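Local coordinates for protein osa (Shigella flexneri, PDB 4O7K), which suppresses the oncogenicity of Agrobacterium tumefaciens and acts as a plasmid fertility inhibition factor related to the ParB/Srx superfamily, at residues L4-R8 with G84-S88; D100-S106 with T141-W145; A62-I68 with I177-R183; F56-N61 with I114-L120. The protein carries 1 engineered substitution. One frame throughout, in Å; residues are numbered along the deposited sequence. Where two conformers were deposited one is given.

Overall arrangement
Contact 4 lies in the five-stranded mixed sheet, where strand 55-58 runs parallel to strand 118-128. Contact 3, about 14 Å away between centres, joins the neighbouring three-stranded antiparallel sheet to helix 179-189; residues 56-61 lead directly into 62-68. Contact 2 packs helix 103-112 on helix 140-148 beside a phosphate; its centre is about 15 Å from that of contact 4, and along the chain it is nested inside the loop closed by contact 3. R142 NH1 bonds to P119 O and R183 NH2 to A59 O, tying contact 4 to contacts 2 and 3. Contact 1, at the start of the N-terminal helix, stands apart, its centre about 32 Å from that of contact 4.

Contact 1 (L4-R8 with G84-S88); sequences LLWRR and GVEDS. Engineered in segment 4-8: W6 (natural residue Arg).
V85 packs against L4, R7 and R8 in a small, mainly apolar surface contact, which sets the first turn of the N-terminal helix 4-24 beside the loop that follows helix 73-81. The two branches of the valine do different work. CG2 lies in the angle between two helix side chains one turn apart, 3.7 Å from L4 CD1 and 3.8 Å from the aliphatic CG of R8, whose chain crosses the valine at about a right angle. CG1 instead reaches the helix backbone, 3.5 Å from R7 O. The turn that brings L4 and R8 to the same side is closed by the bond from R8 N to L4 O. This is simple helix-to-loop packing: G84 leaves the helical conformation with positive phi (101°) after the preceding helix, and V85, next in the chain, is directed at helix 4-24.

R7 borders the apolar patch. Its chain bends at chi3 (-85°), folding the guanidinium back along the helix so that one face lies over L4 CA, near the rim of the group. NH1 ends 3.5 Å from V85 O, at an angle too poor for a hydrogen bond, while NE makes a weak bond to H2 O. The same L4 methyl that meets V85 also comes near E86, with CD1 4.1 Å from E86 CD. The carboxylate remains separated from both arginines, with 6.0 Å between E86 OE1 and R7 NH1 and 5.0 Å between E86 OE2 and R8 NH1, so any electrostatic attraction acts only at a distance.

Contact 2 (D100-S106 with T141-W145); sequences DRKYPSS and TRSMW. With PO4 (phosphate ion), chain B; IPA (isopropyl alcohol), chain E; PO4 (phosphate ion), chain C.
Y103 and T141 fill the close-packed side of the meeting between the start of helix 103-112 and helix 140-148. The tyrosine ring comes across the W145 backbone, with CE2 3.6 Å from W145 CA, and meets the indole obliquely, the planes of the two rings 33° apart. The M144 backbone lies at the edge of the same ring. T141 turns its methyl CG2 into the D100-Y103 type I turn, 3.6 Å from Y103 N, and beyond it the thioether of M144 crosses D100, CE lying 3.6 Å from OD2. D100 OD1 takes K102 N as a capping bond, holding the turn in shape. S106 OG sits 3.4 Å from R142 CA.

The outer, looser side is polar: K102 is exposed and R142 partly so, and a phosphate ion bridges them at the N-terminal end of helix 140-148. G139 and R142 frame a Gly-x-x-Arg sequence, consistent with the phosphate-binding GxxR motif of the ParB/Srx clan. Backbone N of T141 and R142 both donate to the ion, as do T141 OG1 and K102 NZ, each 2.8 Å from O2. A chi1 of 72° tucks the R142 chain over its own backbone, bringing NE to O4 at 2.7 Å, a nearly straight bond (167°). NH2 of the same guanidinium reaches O1 and also an isopropanol molecule, and NH1 bonds to P119 O. Near the indole, a second phosphate accepts from W145 NE1 at 3.2 Å and is also bonded by H52 and H149. All three bound molecules probably come from the crystallisation liquor.

Contact 3 (A62-I68 with I177-R183); sequences AAQSDFI and IQVSKLR
The guanidinium of R183 grips two acceptors of the 62-68 segment at its edge. NH2 donates to A62 O (2.9 Å), approaching from above the carbonyl plane, and NH1 to Q64 OE1 (2.7 Å), whose amide lies almost coplanar with the guanidinium, 11° apart. NH1 adds a weak bond to A62 O and one to a water that also donates to A62 O, while NH2 reaches A59 O as well. V179 CG1 stands 3.3 Å above the centre of the guanidinium, so the group is held by bonds at its rim and by packing on a face. Bending at chi2 (-75°) turns the Q64 amide back to the helix, where its NE2 meets a second water bound to S180 O.

Q64 O takes Q178 NE2, 3.1 Å away and in the plane of that amide, along with a weak bond from S180 N. D66 O receives V179 N at 2.9 Å in a nearly straight bond (176°). Within the type I turn from A63 to D66, the D66 carboxylate accepts A63 N. The antiparallel pairing then closes through I68 N to I177 O, 2.7 Å, and the return bond from I177 N to I68 O.

Apolar contacts back this network. Q178 CB lies over one face of the F67 ring, 3.8 Å from its centroid, a CH-pi contact. On the other face of the sheet I68 CD1 presses tightly on L182 CD2 (3.5 Å). Carbonyls of the turn thus receive the first amide groups of helix 179-189, which, with R183, probably set the direction in which the helix leaves the edge strand 177-178.

Contact 4 (F56-N61 with I114-L120); sequences FMTASN and IDSPVPL
F56, T58 and V118 carry the backbone ladder between these segments. V118 N donates to F56 O (2.9 Å), T58 N to V118 O (3.0 Å) and L120 N to T58 O (3.1 Å), the last nearly along the C=O axis, whereas T58 N approaches from well above the carbonyl plane. A short CA-H contact from M57 to V118 O (3.0 Å) adds to the ladder. A chi1 near 180° turns T58 OG1 away from its own backbone N and to V43 O, just ahead of strand 44-47.

Packing follows on both faces. T58 CB rests 3.8 Å from P117 CG. On the other side M57 CE meets V118 CG1, and M57 CB meets L120 CD2, with F110 and L146 as further neighbours of M57. Past the end of strand 55-58, N61 OD1 lies against the P119 ring. Near the start of the same strand, I114 CB sits 4.0 Å from the centroid of the F56 ring, almost on its normal, in a CH-pi contact, and I114 CD1 leans on CE2.

M57 with V118 and T58 with P119 form the parallel pairing of strands 55-58 and 118-128 within the mixed sheet.

Contact 1 (L4-R8 with G84-S88)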
# COMPACT_ATOMS: atom_id res chain seq x y z
N LEU A 4 6.84 -14.94 -21.69
CA LEU A 4 5.68 -14.08 -21.54
C LEU A 4 4.38 -14.83 -21.24
O LEU A 4 3.59 -14.40 -20.40
CB LEU A 4 5.50 -13.23 -22.80
CG LEU A 4 4.37 -12.20 -22.82
CD1 LEU A 4 4.54 -11.22 -21.67
CD2 LEU A 4 4.35 -11.47 -24.15
N LEU A 5 4.14 -15.94 -21.93
CA LEU A 5 2.91 -16.69 -21.73
C LEU A 5 2.84 -17.18 -20.29
O LEU A 5 1.81 -17.08 -19.63
CB LEU A 5 2.82 -17.87 -22.70
CG LEU A 5 1.57 -18.72 -22.50
CD1 LEU A 5 0.33 -17.89 -22.79
CD2 LEU A 5 1.62 -19.96 -23.39
N TRP A 6 3.97 -17.72 -19.83
CA TRP A 6 4.12 -18.16 -18.45
C TRP A 6 3.76 -17.04 -17.48
O TRP A 6 2.95 -17.22 -16.57
CB TRP A 6 5.56 -18.65 -18.19
CG TRP A 6 5.87 -18.95 -16.73
CD1 TRP A 6 6.04 -18.04 -15.72
CD2 TRP A 6 6.09 -20.24 -16.15
NE1 TRP A 6 6.32 -18.68 -14.55
CE2 TRP A 6 6.37 -20.03 -14.78
CE3 TRP A 6 6.08 -21.55 -16.64
CZ2 TRP A 6 6.63 -21.09 -13.89
CZ3 TRP A 6 6.34 -22.59 -15.76
CH2 TRP A 6 6.61 -22.35 -14.41
N ARG A 7 4.38 -15.89 -17.69
CA ARG A 7 4.21 -14.77 -16.77
C ARG A 7 2.78 -14.21 -16.81
O ARG A 7 2.24 -13.85 -15.77
CB ARG A 7 5.25 -13.69 -17.08
CG ARG A 7 6.65 -14.11 -16.63
CD ARG A 7 7.65 -12.96 -16.65
NE ARG A 7 8.24 -12.79 -17.97
CZ ARG A 7 7.94 -11.79 -18.80
NH1 ARG A 7 7.07 -10.86 -18.43
NH2 ARG A 7 8.53 -11.71 -19.99
N ARG A 8 2.17 -14.18 -17.98
CA ARG A 8 0.78 -13.73 -18.09
C ARG A 8 -0.20 -14.70 -17.43
O ARG A 8 -1.15 -14.28 -16.78
CB ARG A 8 0.38 -13.53 -19.55
CG ARG A 8 1.09 -12.36 -20.22
CD ARG A 8 0.19 -11.71 -21.24
NE ARG A 8 0.82 -11.64 -22.55
CZ ARG A 8 0.39 -10.88 -23.55
NH1 ARG A 8 1.03 -10.89 -24.71
NH2 ARG A 8 -0.68 -10.12 -23.38
N GLY A 84 -0.00 -5.20 -15.47
CA GLY A 84 0.49 -6.14 -16.46
C GLY A 84 1.88 -6.63 -16.10
O GLY A 84 2.44 -6.22 -15.09
N VAL A 85 2.44 -7.50 -16.94
CA VAL A 85 3.68 -8.19 -16.57
C VAL A 85 4.96 -7.60 -17.17
O VAL A 85 6.06 -7.96 -16.76
CB VAL A 85 3.62 -9.68 -16.98
CG1 VAL A 85 2.61 -10.42 -16.13
CG2 VAL A 85 3.31 -9.82 -18.45
N GLU A 86 4.81 -6.70 -18.13
CA GLU A 86 5.98 -6.18 -18.84
C GLU A 86 6.41 -4.80 -18.35
O GLU A 86 7.54 -4.39 -18.55
CB GLU A 86 5.71 -6.15 -20.34
CG GLU A 86 4.65 -7.16 -20.76
CD GLU A 86 4.38 -7.14 -22.25
OE1 GLU A 86 5.32 -7.39 -23.03
OE2 GLU A 86 3.22 -6.90 -22.63
N ASP A 87 5.49 -4.11 -17.68
CA ASP A 87 5.76 -2.79 -17.11
C ASP A 87 7.04 -2.81 -16.28
O ASP A 87 7.33 -3.78 -15.59
CB ASP A 87 4.57 -2.35 -16.25
CG ASP A 87 4.40 -0.85 -16.20
OD1 ASP A 87 5.26 -0.17 -15.59
OD2 ASP A 87 3.40 -0.34 -16.74
N SER A 88 7.82 -1.73 -16.33
CA SER A 88 8.96 -1.64 -15.43
C SER A 88 8.50 -1.63 -13.96
O SER A 88 9.28 -1.94 -13.05
CB SER A 88 9.78 -0.38 -15.72
OG SER A 88 9.16 0.76 -15.17

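Contact 2 (D100-S106 with T141-W145)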
# COMPACT_ATOMS: atom_id res chain seq x y z
N ASP A 100 13.33 -9.21 -4.66
CA ASP A 100 13.59 -7.90 -5.24
C ASP A 100 14.88 -7.33 -4.65
O ASP A 100 15.17 -7.54 -3.47
CB ASP A 100 12.41 -6.95 -4.99
CG ASP A 100 12.60 -5.60 -5.62
OD1 ASP A 100 13.28 -4.74 -5.01
OD2 ASP A 100 12.04 -5.37 -6.71
N ARG A 101 15.66 -6.62 -5.46
CA ARG A 101 17.00 -6.22 -5.03
C ARG A 101 16.99 -5.21 -3.89
O ARG A 101 17.94 -5.15 -3.11
CB ARG A 101 17.80 -5.66 -6.22
CG ARG A 101 17.34 -4.30 -6.70
CD ARG A 101 18.46 -3.27 -6.66
NE ARG A 101 18.07 -2.01 -7.30
CZ ARG A 101 18.43 -0.80 -6.88
NH1 ARG A 101 18.02 0.28 -7.53
NH2 ARG A 101 19.20 -0.67 -5.81
N LYS A 102 15.94 -4.42 -3.79
CA LYS A 102 15.83 -3.43 -2.74
C LYS A 102 15.15 -3.89 -1.49
O LYS A 102 15.02 -3.16 -0.57
CB LYS A 102 15.11 -2.21 -3.25
CG LYS A 102 15.76 -1.64 -4.47
CD LYS A 102 14.94 -0.54 -5.08
CE LYS A 102 15.09 0.73 -4.30
NZ LYS A 102 13.77 1.40 -4.22
N TYR A 103 14.69 -5.10 -1.49
CA TYR A 103 13.86 -5.61 -0.41
C TYR A 103 14.62 -5.74 0.93
O TYR A 103 14.05 -5.44 1.98
CB TYR A 103 13.25 -6.96 -0.81
CG TYR A 103 12.13 -7.47 0.08
CD1 TYR A 103 12.40 -8.18 1.24
CD2 TYR A 103 10.80 -7.26 -0.26
CE1 TYR A 103 11.37 -8.67 2.05
CE2 TYR A 103 9.77 -7.74 0.53
CZ TYR A 103 10.06 -8.44 1.69
OH TYR A 103 9.04 -8.92 2.48
N PRO A 104 15.89 -6.22 0.90
CA PRO A 104 16.60 -6.26 2.19
C PRO A 104 16.76 -4.87 2.80
O PRO A 104 16.65 -4.72 4.02
CB PRO A 104 17.96 -6.85 1.82
CG PRO A 104 17.68 -7.71 0.63
CD PRO A 104 16.65 -6.93 -0.15
N SER A 105 17.00 -3.86 1.97
CA SER A 105 17.11 -2.49 2.46
C SER A 105 15.79 -2.02 3.05
O SER A 105 15.76 -1.35 4.08
CB SER A 105 17.55 -1.56 1.33
OG SER A 105 17.51 -0.21 1.76
N SER A 106 14.68 -2.36 2.40
CA SER A 106 13.38 -2.01 2.94
C SER A 106 13.11 -2.72 4.27
O SER A 106 12.66 -2.11 5.25
CB SER A 106 12.28 -2.34 1.93
OG SER A 106 11.02 -1.88 2.40
N THR A 141 9.05 -0.85 -3.30
CA THR A 141 9.62 -1.93 -2.49
C THR A 141 9.01 -1.99 -1.09
O THR A 141 8.74 -3.07 -0.59
CB THR A 141 11.14 -1.81 -2.35
OG1 THR A 141 11.71 -1.45 -3.61
CG2 THR A 141 11.72 -3.14 -1.92
N ARG A 142 8.77 -0.84 -0.47
CA ARG A 142 8.15 -0.86 0.85
C ARG A 142 6.72 -1.39 0.74
O ARG A 142 6.22 -2.00 1.67
CB ARG A 142 8.18 0.53 1.50
CG ARG A 142 7.23 1.55 0.90
CD ARG A 142 7.66 2.97 1.26
NE ARG A 142 8.92 3.34 0.62
CZ ARG A 142 9.72 4.31 1.06
NH1 ARG A 142 9.39 5.02 2.14
NH2 ARG A 142 10.85 4.58 0.42
N SER A 143 6.08 -1.17 -0.41
CA SER A 143 4.76 -1.76 -0.67
C SER A 143 4.85 -3.28 -0.77
O SER A 143 3.96 -3.99 -0.28
CB SER A 143 4.15 -1.20 -1.97
OG SER A 143 3.86 0.19 -1.88
N MET A 144 5.90 -3.78 -1.40
CA MET A 144 6.11 -5.23 -1.48
C MET A 144 6.29 -5.84 -0.09
O MET A 144 5.77 -6.92 0.20
CB MET A 144 7.34 -5.56 -2.34
CG MET A 144 7.21 -5.18 -3.81
SD MET A 144 8.70 -5.69 -4.68
CE MET A 144 8.51 -4.83 -6.26
N TRP A 145 7.05 -5.15 0.75
CA TRP A 145 7.32 -5.63 2.10
C TRP A 145 5.99 -5.82 2.83
O TRP A 145 5.72 -6.89 3.37
CB TRP A 145 8.24 -4.65 2.85
CG TRP A 145 8.74 -5.18 4.19
CD1 TRP A 145 9.91 -5.84 4.43
CD2 TRP A 145 8.06 -5.08 5.46
NE1 TRP A 145 10.01 -6.16 5.77
CE2 TRP A 145 8.89 -5.70 6.42
CE3 TRP A 145 6.84 -4.53 5.87
CZ2 TRP A 145 8.53 -5.79 7.76
CZ3 TRP A 145 6.49 -4.62 7.20
CH2 TRP A 145 7.34 -5.24 8.14
P PO4 B . 11.22 1.93 -2.05
O1 PO4 B . 11.51 3.40 -2.22
O2 PO4 B . 11.14 1.28 -3.41
O3 PO4 B . 12.29 1.29 -1.21
O4 PO4 B . 9.89 1.74 -1.35
C1 IPA E . 11.87 7.43 2.18
C2 IPA E . 13.20 6.87 2.68
C3 IPA E . 13.27 6.92 4.20
O2 IPA E . 13.31 5.53 2.26
P PO4 C . 11.60 -9.28 7.89
O1 PO4 C . 11.57 -8.87 6.43
O2 PO4 C . 10.43 -10.19 8.19
O3 PO4 C . 12.88 -10.03 8.21
O4 PO4 C . 11.54 -8.06 8.77

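Contact 3 (A62-I68 with I177-R183)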
# COMPACT_ATOMS: atom_id res chain seq x y z
N ALA A 62 4.95 13.80 3.19
CA ALA A 62 3.82 14.25 2.38
C ALA A 62 3.66 15.77 2.32
O ALA A 62 4.01 16.49 3.26
CB ALA A 62 2.53 13.63 2.92
N ALA A 63 3.12 16.26 1.20
CA ALA A 63 2.71 17.65 1.08
C ALA A 63 1.36 17.86 1.76
O ALA A 63 0.56 16.92 1.87
CB ALA A 63 2.64 18.08 -0.39
N GLN A 64 1.10 19.08 2.21
CA GLN A 64 -0.20 19.44 2.78
C GLN A 64 -1.35 19.16 1.80
O GLN A 64 -2.50 18.92 2.21
CB GLN A 64 -0.21 20.91 3.18
CG GLN A 64 0.66 21.23 4.40
CD GLN A 64 0.03 20.77 5.68
OE1 GLN A 64 0.23 19.64 6.12
NE2 GLN A 64 -0.76 21.64 6.29
N SER A 65 -1.02 19.21 0.51
CA SER A 65 -2.00 19.04 -0.55
C SER A 65 -2.26 17.58 -0.91
O SER A 65 -3.20 17.27 -1.64
CB SER A 65 -1.54 19.81 -1.80
OG SER A 65 -0.31 19.29 -2.27
N ASP A 66 -1.41 16.68 -0.41
CA ASP A 66 -1.58 15.25 -0.68
C ASP A 66 -2.79 14.71 0.08
O ASP A 66 -3.30 15.35 1.00
CB ASP A 66 -0.35 14.45 -0.26
CG ASP A 66 0.84 14.70 -1.15
OD1 ASP A 66 0.64 15.02 -2.34
OD2 ASP A 66 1.97 14.56 -0.65
N PHE A 67 -3.24 13.53 -0.31
CA PHE A 67 -4.35 12.86 0.36
C PHE A 67 -3.93 11.48 0.82
O PHE A 67 -3.14 10.81 0.14
CB PHE A 67 -5.56 12.75 -0.56
CG PHE A 67 -6.37 14.01 -0.65
CD1 PHE A 67 -5.90 15.11 -1.34
CD2 PHE A 67 -7.61 14.09 -0.03
CE1 PHE A 67 -6.64 16.27 -1.40
CE2 PHE A 67 -8.36 15.24 -0.09
CZ PHE A 67 -7.87 16.33 -0.77
N ILE A 68 -4.43 11.05 1.97
CA ILE A 68 -4.17 9.70 2.42
C ILE A 68 -5.34 8.79 2.07
O ILE A 68 -6.50 9.15 2.25
CB ILE A 68 -3.90 9.66 3.94
CG1 ILE A 68 -2.51 10.25 4.22
CG2 ILE A 68 -4.00 8.23 4.46
CD1 ILE A 68 -2.37 10.83 5.61
N ILE A 177 -8.54 11.17 3.18
CA ILE A 177 -8.47 12.36 4.01
C ILE A 177 -7.25 13.17 3.62
O ILE A 177 -6.16 12.62 3.41
CB ILE A 177 -8.44 12.02 5.54
CG1 ILE A 177 -8.47 13.30 6.38
CG2 ILE A 177 -7.22 11.15 5.90
CD1 ILE A 177 -8.69 13.04 7.87
N GLN A 178 -7.41 14.49 3.49
CA GLN A 178 -6.29 15.33 3.08
C GLN A 178 -5.24 15.38 4.18
O GLN A 178 -5.57 15.45 5.36
CB GLN A 178 -6.76 16.74 2.72
CG GLN A 178 -5.65 17.63 2.19
CD GLN A 178 -6.18 18.90 1.57
OE1 GLN A 178 -7.39 19.06 1.41
NE2 GLN A 178 -5.28 19.82 1.24
N VAL A 179 -3.97 15.33 3.78
CA VAL A 179 -2.88 15.30 4.75
C VAL A 179 -2.95 16.47 5.73
O VAL A 179 -2.78 16.29 6.93
CB VAL A 179 -1.52 15.29 4.03
CG1 VAL A 179 -0.38 15.58 5.01
CG2 VAL A 179 -1.31 13.95 3.36
N SER A 180 -3.25 17.66 5.22
CA SER A 180 -3.33 18.85 6.07
C SER A 180 -4.41 18.70 7.15
O SER A 180 -4.22 19.12 8.29
CB SER A 180 -3.59 20.09 5.21
OG SER A 180 -4.87 20.02 4.62
N LYS A 181 -5.54 18.12 6.78
CA LYS A 181 -6.64 17.95 7.71
C LYS A 181 -6.30 16.89 8.77
O LYS A 181 -6.64 17.04 9.95
CB LYS A 181 -7.93 17.58 6.97
CG LYS A 181 -9.15 17.40 7.88
CD LYS A 181 -10.41 17.24 7.05
CE LYS A 181 -11.66 17.18 7.92
NZ LYS A 181 -11.76 15.90 8.67
N LEU A 182 -5.63 15.83 8.34
CA LEU A 182 -5.27 14.76 9.28
C LEU A 182 -4.23 15.28 10.27
O LEU A 182 -4.34 15.04 11.48
CB LEU A 182 -4.74 13.53 8.54
CG LEU A 182 -4.45 12.34 9.47
CD1 LEU A 182 -5.70 11.94 10.23
CD2 LEU A 182 -3.91 11.14 8.71
N ARG A 183 -3.22 15.99 9.76
CA ARG A 183 -2.19 16.57 10.63
C ARG A 183 -2.84 17.46 11.69
O ARG A 183 -2.52 17.38 12.88
CB ARG A 183 -1.17 17.35 9.80
CG ARG A 183 -0.12 16.48 9.14
CD ARG A 183 0.76 17.26 8.18
NE ARG A 183 1.82 16.44 7.61
CZ ARG A 183 2.50 16.75 6.51
NH1 ARG A 183 2.23 17.87 5.85
NH2 ARG A 183 3.46 15.95 6.06
O HOH W 1 4.20 19.18 4.25
O HOH W 2 -2.50 20.95 8.74

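Contact 4 (F56-N61 with I114-L120)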
# COMPACT_ATOMS: atom_id res chain seq x y z
N PHE A 56 5.96 0.52 11.67
CA PHE A 56 5.54 1.91 11.82
C PHE A 56 5.79 2.69 10.54
O PHE A 56 6.84 2.52 9.90
CB PHE A 56 6.26 2.58 12.99
CG PHE A 56 5.87 2.01 14.33
CD1 PHE A 56 6.47 0.86 14.81
CD2 PHE A 56 4.88 2.62 15.09
CE1 PHE A 56 6.10 0.33 16.04
CE2 PHE A 56 4.51 2.09 16.34
CZ PHE A 56 5.12 0.95 16.81
N MET A 57 4.83 3.52 10.15
CA MET A 57 4.97 4.36 8.98
C MET A 57 4.56 5.78 9.30
O MET A 57 3.88 6.02 10.30
CB MET A 57 4.15 3.81 7.80
CG MET A 57 4.54 2.38 7.42
SD MET A 57 3.78 1.87 5.86
CE MET A 57 4.95 2.58 4.72
N THR A 58 4.98 6.72 8.45
CA THR A 58 4.72 8.13 8.70
C THR A 58 4.39 8.89 7.42
O THR A 58 4.83 8.52 6.34
CB THR A 58 5.94 8.81 9.37
OG1 THR A 58 5.63 10.19 9.60
CG2 THR A 58 7.17 8.71 8.48
N ALA A 59 3.63 9.97 7.56
CA ALA A 59 3.32 10.84 6.42
C ALA A 59 4.20 12.09 6.43
O ALA A 59 3.83 13.12 5.86
CB ALA A 59 1.85 11.23 6.44
N SER A 60 5.36 12.00 7.08
CA SER A 60 6.21 13.17 7.27
C SER A 60 6.69 13.76 5.95
O SER A 60 6.96 14.95 5.85
CB SER A 60 7.41 12.82 8.16
OG SER A 60 8.29 11.94 7.50
N ASN A 61 6.80 12.91 4.93
CA ASN A 61 7.31 13.36 3.64
C ASN A 61 6.20 13.87 2.72
O ASN A 61 6.46 14.33 1.62
CB ASN A 61 8.09 12.23 2.95
CG ASN A 61 9.40 11.86 3.68
OD1 ASN A 61 10.12 10.96 3.26
ND2 ASN A 61 9.70 12.56 4.77
N ILE A 114 9.39 2.56 15.73
CA ILE A 114 8.83 3.90 15.95
C ILE A 114 9.91 4.98 15.93
O ILE A 114 9.63 6.13 15.59
CB ILE A 114 8.03 3.99 17.27
CG1 ILE A 114 7.28 5.33 17.34
CG2 ILE A 114 8.94 3.80 18.48
CD1 ILE A 114 5.83 5.21 17.74
N ASP A 115 11.14 4.62 16.26
CA ASP A 115 12.23 5.59 16.20
C ASP A 115 12.53 6.05 14.78
O ASP A 115 13.12 7.11 14.57
CB ASP A 115 13.49 5.01 16.83
CG ASP A 115 13.37 4.85 18.33
OD1 ASP A 115 12.47 5.48 18.92
OD2 ASP A 115 14.17 4.09 18.91
N SER A 116 12.13 5.26 13.79
CA SER A 116 12.31 5.66 12.40
C SER A 116 11.23 5.05 11.52
O SER A 116 11.49 4.07 10.81
CB SER A 116 13.69 5.26 11.88
OG SER A 116 13.95 5.85 10.61
N PRO A 117 10.00 5.60 11.58
CA PRO A 117 8.91 5.05 10.77
C PRO A 117 9.20 5.21 9.28
O PRO A 117 9.83 6.18 8.86
CB PRO A 117 7.69 5.88 11.19
CG PRO A 117 8.25 7.12 11.82
CD PRO A 117 9.56 6.72 12.43
N VAL A 118 8.73 4.24 8.49
CA VAL A 118 8.90 4.26 7.05
C VAL A 118 7.90 5.23 6.39
O VAL A 118 6.70 5.12 6.61
CB VAL A 118 8.71 2.85 6.46
CG1 VAL A 118 8.85 2.88 4.92
CG2 VAL A 118 9.71 1.89 7.08
N PRO A 119 8.40 6.18 5.59
CA PRO A 119 7.49 7.09 4.87
C PRO A 119 6.55 6.35 3.91
O PRO A 119 6.91 5.29 3.39
CB PRO A 119 8.45 8.01 4.10
CG PRO A 119 9.72 7.97 4.91
CD PRO A 119 9.81 6.56 5.40
N LEU A 120 5.36 6.89 3.72
CA LEU A 120 4.36 6.28 2.85
C LEU A 120 4.80 6.25 1.39
O LEU A 120 5.58 7.09 0.95
CB LEU A 120 3.04 7.04 2.95
CG LEU A 120 2.40 7.08 4.34
CD1 LEU A 120 1.06 7.79 4.24
CD2 LEU A 120 2.26 5.68 4.87